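PDB 5OCR: kappa-carrageenase from Zobellia galactanivorans, which probably hydrolyses kappa-carrageenan of red-algal cell walls, through the family 16 glycoside hydrolase domain that makes up this chain. Local coordinates for residues Asp19-Phe31 with Ser274-Ser286. Numbering follows the deposited sequence.
With MG (magnesium ion), chain F.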
ATOM      1  N   ASP A  19      -7.599 -24.781   8.020  1.00 34.85           N
ATOM      2  CA  ASP A  19      -8.294 -24.056   6.956  1.00 32.58           C
ATOM      3  C   ASP A  19      -7.941 -24.525   5.526  1.00 33.13           C
ATOM      4  O   ASP A  19      -6.807 -24.913   5.280  1.00 32.77           O
ATOM      5  CB  ASP A  19      -7.982 -22.553   7.083  1.00 28.03           C
ATOM      6  CG  ASP A  19      -8.564 -21.935   8.356  1.00 31.10           C
ATOM      7  OD1 ASP A  19      -9.651 -22.352   8.836  1.00 31.84           O
ATOM      8  OD2 ASP A  19      -7.985 -21.021   8.918  1.00 32.33           O
ATOM      9  N   GLN A  20      -8.887 -24.391   4.587  1.00 30.83           N
ATOM     10  CA  GLN A  20      -8.668 -24.733   3.190  1.00 33.12           C
ATOM     11  C   GLN A  20      -8.648 -23.421   2.436  1.00 30.18           C
ATOM     12  O   GLN A  20      -9.478 -22.555   2.738  1.00 31.74           O
ATOM     13  CB  GLN A  20      -9.875 -25.473   2.646  1.00 39.66           C
ATOM     14  CG  GLN A  20     -10.058 -26.855   3.243  1.00 48.19           C
ATOM     15  CD  GLN A  20      -9.070 -27.884   2.686  1.00 54.24           C
ATOM     16  OE1 GLN A  20      -8.691 -27.868   1.492  1.00 54.46           O
ATOM     17  NE2 GLN A  20      -8.673 -28.810   3.549  1.00 58.42           N
ATOM     18  N   TRP A  21      -7.752 -23.286   1.468  1.00 26.44           N
ATOM     19  CA  TRP A  21      -7.648 -21.976   0.737  1.00 25.44           C
ATOM     20  C   TRP A  21      -7.799 -22.168  -0.742  1.00 26.42           C
ATOM     21  O   TRP A  21      -7.119 -23.026  -1.318  1.00 26.94           O
ATOM     22  CB  TRP A  21      -6.291 -21.335   1.032  1.00 23.79           C
ATOM     23  CG  TRP A  21      -6.095 -21.033   2.483  1.00 24.01           C
ATOM     24  CD1 TRP A  21      -5.415 -21.812   3.452  1.00 23.86           C
ATOM     25  CD2 TRP A  21      -6.593 -19.845   3.179  1.00 23.54           C
ATOM     26  NE1 TRP A  21      -5.478 -21.195   4.692  1.00 23.86           N
ATOM     27  CE2 TRP A  21      -6.183 -19.989   4.596  1.00 24.43           C
ATOM     28  CE3 TRP A  21      -7.324 -18.723   2.771  1.00 22.77           C
ATOM     29  CZ2 TRP A  21      -6.476 -19.028   5.528  1.00 22.99           C
ATOM     30  CZ3 TRP A  21      -7.606 -17.740   3.737  1.00 22.58           C
ATOM     31  CH2 TRP A  21      -7.192 -17.901   5.068  1.00 22.48           C
ATOM     32  N   THR A  22      -8.643 -21.370  -1.389  1.00 25.92           N
ATOM     33  CA  THR A  22      -8.878 -21.407  -2.855  1.00 24.91           C
ATOM     34  C   THR A  22      -8.430 -20.119  -3.508  1.00 23.47           C
ATOM     35  O   THR A  22      -8.816 -19.017  -3.080  1.00 22.32           O
ATOM     36  CB  THR A  22     -10.366 -21.640  -3.178  1.00 26.38           C
ATOM     37  OG1 THR A  22     -10.705 -22.896  -2.555  1.00 29.84           O
ATOM     38  CG2 THR A  22     -10.520 -21.782  -4.673  1.00 25.82           C
ATOM     39  N   ILE A  23      -7.531 -20.251  -4.475  1.00 22.39           N
ATOM     40  CA  ILE A  23      -7.015 -19.078  -5.120  1.00 23.28           C
ATOM     41  C   ILE A  23      -8.116 -18.362  -5.902  1.00 22.48           C
ATOM     42  O   ILE A  23      -9.052 -19.046  -6.432  1.00 25.39           O
ATOM     43  CB  ILE A  23      -5.769 -19.383  -5.962  1.00 26.08           C
ATOM     44  CG1 ILE A  23      -4.966 -18.045  -6.097  1.00 25.73           C
ATOM     45  CG2 ILE A  23      -6.210 -20.134  -7.242  1.00 24.98           C
ATOM     46  CD1 ILE A  23      -3.458 -18.131  -6.149  1.00 31.99           C
ATOM     47  N   LYS A  24      -8.074 -17.011  -5.892  1.00 22.11           N
ATOM     48  CA  LYS A  24      -9.058 -16.168  -6.560  1.00 22.71           C
ATOM     49  C   LYS A  24      -8.327 -15.412  -7.661  1.00 24.31           C
ATOM     50  O   LYS A  24      -7.595 -14.440  -7.387  1.00 23.74           O
ATOM     51  CB  LYS A  24      -9.714 -15.237  -5.531  1.00 24.14           C
ATOM     52  CG  LYS A  24     -10.489 -15.981  -4.416  1.00 27.50           C
ATOM     53  CD  LYS A  24     -11.504 -17.028  -4.894  1.00 34.69           C
ATOM     54  CE  LYS A  24     -12.825 -16.430  -5.309  1.00 43.21           C
ATOM     55  NZ  LYS A  24     -13.804 -17.553  -5.302  1.00 51.68           N
ATOM     56  N   TRP A  25      -8.432 -15.925  -8.909  1.00 23.75           N
ATOM     57  CA  TRP A  25      -7.798 -15.300 -10.041  1.00 23.80           C
ATOM     58  C   TRP A  25      -8.209 -13.865 -10.320  1.00 24.47           C
ATOM     59  O   TRP A  25      -7.411 -13.131 -10.848  1.00 22.81           O
ATOM     60  CB  TRP A  25      -7.915 -16.210 -11.267  1.00 26.44           C
ATOM     61  CG  TRP A  25      -6.957 -17.343 -11.071  1.00 29.43           C
ATOM     62  CD1 TRP A  25      -7.251 -18.707 -10.724  1.00 31.51           C
ATOM     63  CD2 TRP A  25      -5.492 -17.249 -11.111  1.00 32.46           C
ATOM     64  NE1 TRP A  25      -6.096 -19.415 -10.596  1.00 33.71           N
ATOM     65  CE2 TRP A  25      -4.983 -18.592 -10.788  1.00 33.44           C
ATOM     66  CE3 TRP A  25      -4.564 -16.197 -11.380  1.00 31.68           C
ATOM     67  CZ2 TRP A  25      -3.621 -18.870 -10.779  1.00 35.93           C
ATOM     68  CZ3 TRP A  25      -3.171 -16.489 -11.304  1.00 35.44           C
ATOM     69  CH2 TRP A  25      -2.719 -17.787 -11.031  1.00 35.30           C
ATOM     70  N   SER A  26      -9.379 -13.407  -9.815  1.00 23.41           N
ATOM     71  CA  SER A  26      -9.745 -11.995 -10.019  1.00 23.33           C
ATOM     72  C   SER A  26      -8.870 -10.979  -9.337  1.00 23.70           C
ATOM     73  O   SER A  26      -8.967  -9.783  -9.637  1.00 25.75           O
ATOM     74  CB  SER A  26     -11.193 -11.747  -9.595  1.00 24.89           C
ATOM     75  OG  SER A  26     -11.302 -12.269  -8.285  1.00 25.95           O
ATOM     76  N   ALA A  27      -7.977 -11.403  -8.417  1.00 21.50           N
ATOM     77  CA  ALA A  27      -6.995 -10.418  -7.970  1.00 21.89           C
ATOM     78  C   ALA A  27      -5.663 -11.115  -7.777  1.00 21.13           C
ATOM     79  O   ALA A  27      -4.843 -10.727  -6.923  1.00 22.09           O
ATOM     80  CB  ALA A  27      -7.401  -9.741  -6.615  1.00 22.90           C
ATOM     81  N   SER A  28      -5.433 -12.186  -8.552  1.00 20.49           N
ATOM     82  CA  SER A  28      -4.119 -12.832  -8.517  1.00 19.96           C
ATOM     83  C   SER A  28      -3.463 -12.713  -9.864  1.00 19.77           C
ATOM     84  O   SER A  28      -4.146 -12.816 -10.910  1.00 21.94           O
ATOM     85  CB  SER A  28      -4.232 -14.320  -8.161  1.00 19.06           C
ATOM     86  OG  SER A  28      -4.917 -14.523  -6.940  1.00 20.01           O
ATOM     87  N   ASP A  29      -2.142 -12.520  -9.861  1.00 20.01           N
ATOM     88  CA  ASP A  29      -1.469 -12.313 -11.141  1.00 19.47           C
ATOM     89  C   ASP A  29      -0.002 -12.681 -10.917  1.00 22.01           C
ATOM     90  O   ASP A  29       0.645 -12.138  -9.976  1.00 21.23           O
ATOM     91  CB  ASP A  29      -1.635 -10.839 -11.565  1.00 19.66           C
ATOM     92  CG  ASP A  29      -1.445 -10.621 -13.097  1.00 20.25           C
ATOM     93  OD1 ASP A  29      -0.566 -11.317 -13.722  1.00 22.00           O
ATOM     94  OD2 ASP A  29      -2.145  -9.702 -13.611  1.00 19.85           O
ATOM     95  N   GLU A  30       0.533 -13.567 -11.760  1.00 19.94           N
ATOM     96  CA  GLU A  30       2.014 -13.909 -11.714  1.00 19.47           C
ATOM     97  C   GLU A  30       2.812 -13.006 -12.648  1.00 19.39           C
ATOM     98  O   GLU A  30       4.054 -13.112 -12.709  1.00 19.11           O
ATOM     99  CB  GLU A  30       2.236 -15.345 -12.166  1.00 20.96           C
ATOM    100  CG  GLU A  30       1.463 -16.362 -11.346  1.00 22.50           C
ATOM    101  CD  GLU A  30       1.894 -16.456  -9.889  1.00 24.63           C
ATOM    102  OE1 GLU A  30       3.144 -16.494  -9.650  1.00 23.73           O
ATOM    103  OE2 GLU A  30       1.001 -16.619  -8.959  1.00 26.39           O
ATOM    104  N   PHE A  31       2.104 -12.112 -13.345  1.00 19.23           N
ATOM    105  CA  PHE A  31       2.800 -11.113 -14.215  1.00 21.23           C
ATOM    106  C   PHE A  31       3.698 -11.740 -15.262  1.00 21.26           C
ATOM    107  O   PHE A  31       4.712 -11.153 -15.660  1.00 22.62           O
ATOM    108  CB  PHE A  31       3.573 -10.098 -13.386  1.00 20.21           C
ATOM    109  CG  PHE A  31       2.657  -9.286 -12.463  1.00 20.66           C
ATOM    110  CD1 PHE A  31       1.576  -8.562 -12.984  1.00 20.04           C
ATOM    111  CD2 PHE A  31       2.825  -9.372 -11.063  1.00 21.00           C
ATOM    112  CE1 PHE A  31       0.729  -7.859 -12.127  1.00 20.79           C
ATOM    113  CE2 PHE A  31       1.919  -8.686 -10.204  1.00 20.74           C
ATOM    114  CZ  PHE A  31       0.878  -7.961 -10.743  1.00 21.11           C
ATOM    115  N   SER A 274      11.776   2.769  -9.067  1.00 21.28           N
ATOM    116  CA  SER A 274      10.743   1.782  -9.300  1.00 21.59           C
ATOM    117  C   SER A 274      10.690   0.792  -8.160  1.00 21.03           C
ATOM    118  O   SER A 274      11.714   0.514  -7.551  1.00 23.37           O
ATOM    119  CB  SER A 274      11.079   0.995 -10.543  1.00 22.61           C
ATOM    120  OG  SER A 274      11.087   1.841 -11.703  0.50 24.04           O
ATOM    121  N   MET A 275       9.458   0.345  -7.830  1.00 20.19           N
ATOM    122  CA  MET A 275       9.253  -0.941  -7.099  1.00 19.28           C
ATOM    123  C   MET A 275       8.974  -2.068  -8.080  1.00 19.69           C
ATOM    124  O   MET A 275       8.537  -1.824  -9.202  1.00 19.52           O
ATOM    125  CB  MET A 275       8.104  -0.873  -6.032  1.00 18.72           C
ATOM    126  CG  MET A 275       6.748  -0.584  -6.708  1.00 18.90           C
ATOM    127  SD  MET A 275       5.426  -0.391  -5.503  1.00 19.35           S
ATOM    128  CE  MET A 275       5.164  -2.070  -4.962  1.00 20.06           C
ATOM    129  N   TYR A 276       9.155  -3.305  -7.631  1.00 17.68           N
ATOM    130  CA  TYR A 276       8.961  -4.472  -8.513  1.00 18.80           C
ATOM    131  C   TYR A 276       8.107  -5.501  -7.805  1.00 18.77           C
ATOM    132  O   TYR A 276       8.281  -5.772  -6.565  1.00 19.73           O
ATOM    133  CB  TYR A 276      10.350  -5.133  -8.790  1.00 19.13           C
ATOM    134  CG  TYR A 276      11.235  -4.163  -9.497  1.00 21.34           C
ATOM    135  CD1 TYR A 276      11.192  -4.092 -10.904  1.00 22.95           C
ATOM    136  CD2 TYR A 276      12.106  -3.316  -8.793  1.00 22.16           C
ATOM    137  CE1 TYR A 276      12.026  -3.151 -11.581  1.00 25.02           C
ATOM    138  CE2 TYR A 276      12.919  -2.365  -9.472  1.00 26.12           C
ATOM    139  CZ  TYR A 276      12.848  -2.317 -10.850  1.00 26.78           C
ATOM    140  OH  TYR A 276      13.676  -1.448 -11.500  1.00 31.35           O
ATOM    141  N   VAL A 277       7.214  -6.136  -8.543  1.00 18.37           N
ATOM    142  CA  VAL A 277       6.354  -7.130  -7.943  1.00 18.45           C
ATOM    143  C   VAL A 277       6.437  -8.420  -8.803  1.00 18.58           C
ATOM    144  O   VAL A 277       6.103  -8.389 -10.019  1.00 18.53           O
ATOM    145  CB  VAL A 277       4.893  -6.630  -7.934  1.00 18.01           C
ATOM    146  CG1 VAL A 277       4.008  -7.666  -7.238  1.00 18.61           C
ATOM    147  CG2 VAL A 277       4.711  -5.246  -7.252  1.00 19.13           C
ATOM    148  N   ASP A 278       6.797  -9.543  -8.176  1.00 17.99           N
ATOM    149  CA  ASP A 278       6.847 -10.806  -8.879  1.00 19.27           C
ATOM    150  C   ASP A 278       5.480 -11.423  -8.934  1.00 18.16           C
ATOM    151  O   ASP A 278       5.122 -12.008  -9.964  1.00 19.56           O
ATOM    152  CB  ASP A 278       7.884 -11.712  -8.142  1.00 20.50           C
ATOM    153  CG  ASP A 278       8.228 -13.033  -8.918  1.00 24.44           C
ATOM    154  OD1 ASP A 278       7.954 -13.142 -10.106  1.00 24.34           O
ATOM    155  OD2 ASP A 278       8.676 -13.970  -8.257  1.00 29.25           O
ATOM    156  N   TYR A 279       4.678 -11.340  -7.901  1.00 17.40           N
ATOM    157  CA  TYR A 279       3.278 -11.857  -8.009  1.00 16.84           C
ATOM    158  C   TYR A 279       2.426 -11.190  -6.941  1.00 17.06           C
ATOM    159  O   TYR A 279       2.951 -10.622  -5.957  1.00 17.18           O
ATOM    160  CB  TYR A 279       3.236 -13.399  -7.853  1.00 17.49           C
ATOM    161  CG  TYR A 279       3.598 -13.933  -6.470  1.00 18.61           C
ATOM    162  CD1 TYR A 279       2.788 -13.718  -5.326  1.00 18.62           C
ATOM    163  CD2 TYR A 279       4.762 -14.668  -6.325  1.00 19.39           C
ATOM    164  CE1 TYR A 279       3.148 -14.246  -4.085  1.00 19.73           C
ATOM    165  CE2 TYR A 279       5.151 -15.165  -5.088  1.00 19.96           C
ATOM    166  CZ  TYR A 279       4.327 -14.965  -3.967  1.00 20.81           C
ATOM    167  OH  TYR A 279       4.661 -15.490  -2.740  1.00 20.38           O
ATOM    168  N   VAL A 280       1.114 -11.289  -7.168  1.00 16.70           N
ATOM    169  CA  VAL A 280       0.128 -11.016  -6.139  1.00 16.36           C
ATOM    170  C   VAL A 280      -0.816 -12.159  -6.165  1.00 17.10           C
ATOM    171  O   VAL A 280      -1.244 -12.642  -7.262  1.00 17.97           O
ATOM    172  CB  VAL A 280      -0.551  -9.658  -6.292  1.00 17.01           C
ATOM    173  CG1 VAL A 280      -1.215  -9.511  -7.707  1.00 17.47           C
ATOM    174  CG2 VAL A 280      -1.584  -9.466  -5.147  1.00 16.31           C
ATOM    175  N   ARG A 281      -1.167 -12.639  -4.984  1.00 17.20           N
ATOM    176  CA  ARG A 281      -2.063 -13.811  -4.884  1.00 17.67           C
ATOM    177  C   ARG A 281      -3.097 -13.564  -3.777  1.00 17.91           C
ATOM    178  O   ARG A 281      -2.780 -13.071  -2.691  1.00 17.29           O
ATOM    179  CB  ARG A 281      -1.298 -15.096  -4.589  1.00 18.89           C
ATOM    180  CG  ARG A 281      -0.324 -15.488  -5.694  1.00 19.39           C
ATOM    181  CD  ARG A 281       0.564 -16.641  -5.193  1.00 21.09           C
ATOM    182  NE  ARG A 281       1.532 -16.947  -6.261  1.00 20.80           N
ATOM    183  CZ  ARG A 281       2.706 -17.591  -6.104  1.00 20.99           C
ATOM    184  NH1 ARG A 281       3.091 -18.118  -4.919  1.00 20.52           N
ATOM    185  NH2 ARG A 281       3.490 -17.776  -7.160  1.00 20.88           N
ATOM    186  N   VAL A 282      -4.349 -13.902  -4.068  1.00 17.16           N
ATOM    187  CA  VAL A 282      -5.433 -13.744  -3.095  1.00 18.58           C
ATOM    188  C   VAL A 282      -6.126 -15.121  -2.980  1.00 18.82           C
ATOM    189  O   VAL A 282      -6.341 -15.801  -4.027  1.00 18.36           O
ATOM    190  CB  VAL A 282      -6.424 -12.702  -3.557  1.00 19.10           C
ATOM    191  CG1 VAL A 282      -7.567 -12.559  -2.530  1.00 19.06           C
ATOM    192  CG2 VAL A 282      -5.716 -11.379  -3.679  1.00 19.29           C
ATOM    193  N   TRP A 283      -6.457 -15.507  -1.764  1.00 18.87           N
ATOM    194  CA  TRP A 283      -7.218 -16.737  -1.534  1.00 19.32           C
ATOM    195  C   TRP A 283      -8.399 -16.436  -0.658  1.00 20.33           C
ATOM    196  O   TRP A 283      -8.380 -15.477   0.125  1.00 21.17           O
ATOM    197  CB  TRP A 283      -6.417 -17.823  -0.803  1.00 19.14           C
ATOM    198  CG  TRP A 283      -5.178 -18.350  -1.492  1.00 18.95           C
ATOM    199  CD1 TRP A 283      -5.039 -19.555  -2.189  1.00 19.38           C
ATOM    200  CD2 TRP A 283      -3.886 -17.698  -1.537  1.00 19.03           C
ATOM    201  NE1 TRP A 283      -3.734 -19.718  -2.638  1.00 19.88           N
ATOM    202  CE2 TRP A 283      -2.988 -18.603  -2.282  1.00 19.55           C
ATOM    203  CE3 TRP A 283      -3.359 -16.482  -0.983  1.00 17.73           C
ATOM    204  CZ2 TRP A 283      -1.627 -18.323  -2.453  1.00 19.33           C
ATOM    205  CZ3 TRP A 283      -2.027 -16.217  -1.191  1.00 19.12           C
ATOM    206  CH2 TRP A 283      -1.178 -17.097  -1.876  1.00 19.75           C
ATOM    207  N   GLU A 284      -9.414 -17.252  -0.806  1.00 21.99           N
ATOM    208  CA  GLU A 284     -10.540 -17.205   0.152  0.50 22.97           C
ATOM    209  C   GLU A 284     -10.632 -18.554   0.866  1.00 23.95           C
ATOM    210  O   GLU A 284     -10.239 -19.602   0.331  1.00 24.57           O
ATOM    211  CB  GLU A 284     -11.885 -16.702  -0.454  0.50 23.18           C
ATOM    212  CG  GLU A 284     -11.872 -15.227  -0.935  0.50 24.78           C
ATOM    213  CD  GLU A 284     -13.154 -14.753  -1.594  0.50 24.56           C
ATOM    214  OE1 GLU A 284     -13.703 -15.453  -2.453  0.50 28.58           O
ATOM    215  OE2 GLU A 284     -13.598 -13.662  -1.306  0.50 24.04           O
ATOM    216  N   LYS A 285     -11.084 -18.492   2.102  1.00 26.25           N
ATOM    217  CA  LYS A 285     -11.120 -19.667   3.019  1.00 30.58           C
ATOM    218  C   LYS A 285     -12.414 -20.379   2.780  1.00 36.71           C
ATOM    219  O   LYS A 285     -13.429 -19.729   2.594  1.00 31.69           O
ATOM    220  CB  LYS A 285     -11.040 -19.146   4.487  1.00 34.09           C
ATOM    221  CG  LYS A 285     -10.792 -20.218   5.503  1.00 40.75           C
ATOM    222  CD  LYS A 285     -11.429 -19.827   6.823  1.00 41.75           C
ATOM    223  CE  LYS A 285     -10.426 -18.989   7.540  1.00 45.59           C
ATOM    224  NZ  LYS A 285     -10.907 -18.621   8.901  1.00 49.79           N
ATOM    225  N   SER A 286     -12.387 -21.720   2.787  1.00 40.72           N
ATOM    226  CA  SER A 286     -13.413 -22.494   2.000  1.00 51.00           C
ATOM    227  C   SER A 286     -14.282 -23.382   2.851  1.00 53.80           C
ATOM    228  O   SER A 286     -13.765 -24.005   3.776  1.00 62.43           O
ATOM    229  CB  SER A 286     -12.715 -23.333   0.882  1.00 53.97           C
ATOM    230  OG  SER A 286     -11.860 -22.495   0.046  1.00 49.51           O
TER
HETATM  231 MG    MG F 402       6.080 -13.259 -11.756  1.00 17.94          MG
HETATM  232  O   HOH W   1     -11.508 -23.708   5.600  1.00 37.74           O
HETATM  233  O   HOH W   2       5.492 -15.455 -10.460  1.00 27.40           O
HETATM  234  O   HOH W   3       6.692 -15.105 -13.174  1.00 30.53           O
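R281 grips E30 side-on: NE donates to OE2 and NH2 to OE1, both at 2.8 Å, with the carboxylate and guanidinium planes 30° apart. R281 runs extended from CG to NE, whereas E30 bends at chi2 (-65°), which swings its carboxylate back toward strand 279-285. CZ of R281 also lies 3.5 Å above the plane of the Y279 ring, over its centre, so the two bonds and the ring beneath it probably limit the guanidinium's rotation. Replacing R281 by an alanine is likely to leave the E30 carboxylate without its counter-charge and uncover that face of Y279. Next to this pair, E30 O and D278 O, 3.1 Å apart, converge on a magnesium ion, which D278 OD1 and G66 O also bind.

The packed stretch continues at I23, whose CG1 sits over the five-membered ring of W283, 17° off its normal. Between K24 and S28 the chain loops out, W25 and S26 making no contact, while A27 CB rests on V282 CG2; S28 OG bridges the break, accepting from V282 N at 3.0 Å and donating to K24 O. T22 N to E284 O, at 2.9 Å, is still firm. Only the outer margin is looser and more solvent-exposed: S286 N bonds weakly to Q20 O, the D19 OD2–K285 NZ salt bridge is long at 3.8 Å, and a water links Q20 N to S286 O.

The register is antiparallel: T22 and E284 form a hydrogen-bonded pair flanked by the non-hydrogen-bonded pairs W21–K285 and I23–W283, and D29 with V280 adds a single bridge, joining the two ends of this jelly-roll domain. Before the corner at D278, strand 274-277 bonds to strand 67-74, while D278 and Y279 make backbone bonds to K105 of strand 100-107.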